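Local atomic coordinates of flagellar assembly factor FliW (Geobacillus thermodenitrificans, PDB entry 5DMD), a protein that probably binds CsrA and keeps it from repressing translation of its targets, flagellin among them, and also binds flagellin and takes part in flagellum assembly. Residues Leu109-Val114 with Gln124-Asn129. The protein carries 1 engineered substitution. Numbering follows the deposited sequence.
Sequences LQAPIV and QVILTN
I113 and Q124 face each other as an antiparallel, non-hydrogen-bonded pair, CA to CA 4.5 Å, at the end of a beta hairpin in the large antiparallel sheet of FliW; beyond them the two segments stay together as far as Q110 and L127. Two backbone amides of 125-127 turn to this neighbour: V125 N bonds to P112 O, and L127 N to Q110 O at 2.9 Å and nearly straight (171°). P112 has no N-H to return, so V125 O is met by carbon instead, with A111 CA at 3.0 Å in a CA-H...O contact and P112 CD close by.

Q124 adds a side-chain bond to this backbone pairing. CG stands anti to the backbone N (chi1 180°) and the chain runs on extended, which brings NE2 to A111 O at 3.0 Å. That bond is almost linear and lies in the glutamine's own amide plane, though the donor sits tilted 23° from the plane of the A111 carbonyl. On the way, Q124 CB and CG cover CD1 of I113. Cut back to an alanine, this position would keep CB against I113 CD1, but A111 O would probably lose its amide donor and the isoleucine the cover of CG.

P112 and L127 cross at about a right angle, CD to CD1, and the leucine packs on I72 while the proline ring touches Y70. One residue past the I113-Q124 pair on each segment, V114 CG2 meets V125 CG2 at 3.8 Å, and V114 also reaches V90 and L92 of strand 90-97. At the far end Q110, likewise extended, lays its amide beside I126 CG2, and its NE2 makes a weak 3.3 Å hydrogen bond to L127 O.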
loop_
_atom_site.group_PDB
_atom_site.type_symbol
_atom_site.label_atom_id
_atom_site.label_comp_id
_atom_site.label_asym_id
_atom_site.label_seq_id
_atom_site.Cartn_x
_atom_site.Cartn_y
_atom_site.Cartn_z
ATOM N N LEU A 109 4.660 0.531 -8.999
ATOM C CA LEU A 109 3.434 0.065 -9.634
ATOM C C LEU A 109 3.429 -1.441 -9.883
ATOM O O LEU A 109 2.360 -2.008 -10.157
ATOM C CB LEU A 109 3.202 0.833 -10.940
ATOM C CG LEU A 109 3.119 2.351 -10.788
ATOM C CD1 LEU A 109 2.745 2.975 -12.124
ATOM C CD2 LEU A 109 2.130 2.746 -9.700
ATOM N N GLN A 110 4.581 -2.109 -9.766
ATOM C CA GLN A 110 4.626 -3.555 -9.945
ATOM C C GLN A 110 4.035 -4.316 -8.767
ATOM O O GLN A 110 3.611 -5.463 -8.944
ATOM C CB GLN A 110 6.073 -4.021 -10.153
ATOM C CG GLN A 110 6.194 -5.463 -10.634
ATOM C CD GLN A 110 7.604 -6.023 -10.495
ATOM O OE1 GLN A 110 8.566 -5.284 -10.301
ATOM N NE2 GLN A 110 7.727 -7.340 -10.610
ATOM N N ALA A 111 3.990 -3.721 -7.575
ATOM C CA ALA A 111 3.670 -4.456 -6.349
ATOM C C ALA A 111 2.635 -3.718 -5.513
ATOM O O ALA A 111 2.921 -3.277 -4.395
ATOM C CB ALA A 111 4.932 -4.751 -5.541
ATOM N N PRO A 112 1.399 -3.625 -5.998
ATOM C CA PRO A 112 0.358 -2.930 -5.235
ATOM C C PRO A 112 -0.067 -3.674 -3.975
ATOM O O PRO A 112 0.032 -4.905 -3.870
ATOM C CB PRO A 112 -0.810 -2.844 -6.232
ATOM C CG PRO A 112 -0.635 -4.043 -7.086
ATOM C CD PRO A 112 0.867 -4.199 -7.251
ATOM N N ILE A 113 -0.546 -2.888 -3.012
ATOM C CA ILE A 113 -1.256 -3.392 -1.835
ATOM C C ILE A 113 -2.733 -3.515 -2.196
ATOM O O ILE A 113 -3.358 -2.538 -2.626
ATOM C CB ILE A 113 -1.072 -2.437 -0.642
ATOM C CG1 ILE A 113 0.408 -2.309 -0.241
ATOM C CG2 ILE A 113 -1.936 -2.881 0.546
ATOM C CD1 ILE A 113 0.973 -3.562 0.409
ATOM N N VAL A 114 -3.303 -4.697 -1.984
ATOM C CA VAL A 114 -4.674 -5.007 -2.370
ATOM C C VAL A 114 -5.414 -5.416 -1.111
ATOM O O VAL A 114 -4.993 -6.352 -0.425
ATOM C CB VAL A 114 -4.714 -6.147 -3.398
ATOM C CG1 VAL A 114 -6.151 -6.461 -3.786
ATOM C CG2 VAL A 114 -3.854 -5.797 -4.613
ATOM N N GLN A 124 0.204 -7.930 -0.436
ATOM C CA GLN A 124 1.019 -7.225 -1.420
ATOM C C GLN A 124 1.269 -8.168 -2.584
ATOM O O GLN A 124 1.922 -9.207 -2.417
ATOM C CB GLN A 124 2.345 -6.713 -0.850
ATOM C CG GLN A 124 3.153 -5.984 -1.924
ATOM C CD GLN A 124 4.304 -5.162 -1.385
ATOM O OE1 GLN A 124 4.937 -5.530 -0.390
ATOM N NE2 GLN A 124 4.584 -4.045 -2.041
ATOM N N VAL A 125 0.752 -7.812 -3.758
ATOM C CA VAL A 125 0.778 -8.668 -4.937
ATOM C C VAL A 125 1.916 -8.196 -5.824
ATOM O O VAL A 125 2.021 -6.999 -6.113
ATOM C CB VAL A 125 -0.558 -8.571 -5.693
ATOM C CG1 VAL A 125 -0.515 -9.388 -6.984
ATOM C CG2 VAL A 125 -1.727 -8.975 -4.796
ATOM N N ILE A 126 2.766 -9.118 -6.261
ATOM C CA ILE A 126 3.852 -8.806 -7.181
ATOM C C ILE A 126 3.391 -9.234 -8.568
ATOM O O ILE A 126 3.242 -10.432 -8.839
ATOM C CB ILE A 126 5.160 -9.502 -6.783
ATOM C CG1 ILE A 126 5.575 -9.087 -5.376
ATOM C CG2 ILE A 126 6.275 -9.109 -7.737
ATOM C CD1 ILE A 126 6.790 -9.828 -4.851
ATOM N N LEU A 127 3.164 -8.258 -9.444
ATOM C CA LEU A 127 2.648 -8.521 -10.784
ATOM C C LEU A 127 3.794 -8.964 -11.685
ATOM O O LEU A 127 4.790 -8.249 -11.822
ATOM C CB LEU A 127 1.989 -7.256 -11.334
ATOM C CG LEU A 127 0.924 -6.620 -10.438
ATOM C CD1 LEU A 127 0.527 -5.247 -10.951
ATOM C CD2 LEU A 127 -0.299 -7.519 -10.339
ATOM N N THR A 128 3.650 -10.134 -12.308
ATOM C CA THR A 128 4.723 -10.744 -13.084
ATOM C C THR A 128 4.528 -10.631 -14.591
ATOM O O THR A 128 5.462 -10.928 -15.343
ATOM C CB THR A 128 4.851 -12.231 -12.726
ATOM O OG1 THR A 128 3.583 -12.875 -12.901
ATOM C CG2 THR A 128 5.298 -12.396 -11.282
ATOM N N ASN A 129 3.350 -10.213 -15.050
ATOM C CA ASN A 129 2.983 -10.289 -16.458
ATOM C C ASN A 129 2.919 -8.923 -17.129
ATOM O O ASN A 129 2.335 -8.800 -18.211
ATOM C CB ASN A 129 1.629 -10.988 -16.594
ATOM C CG ASN A 129 0.590 -10.428 -15.632
ATOM O OD1 ASN A 129 0.585 -10.757 -14.446
ATOM N ND2 ASN A 129 -0.285 -9.563 -16.139
#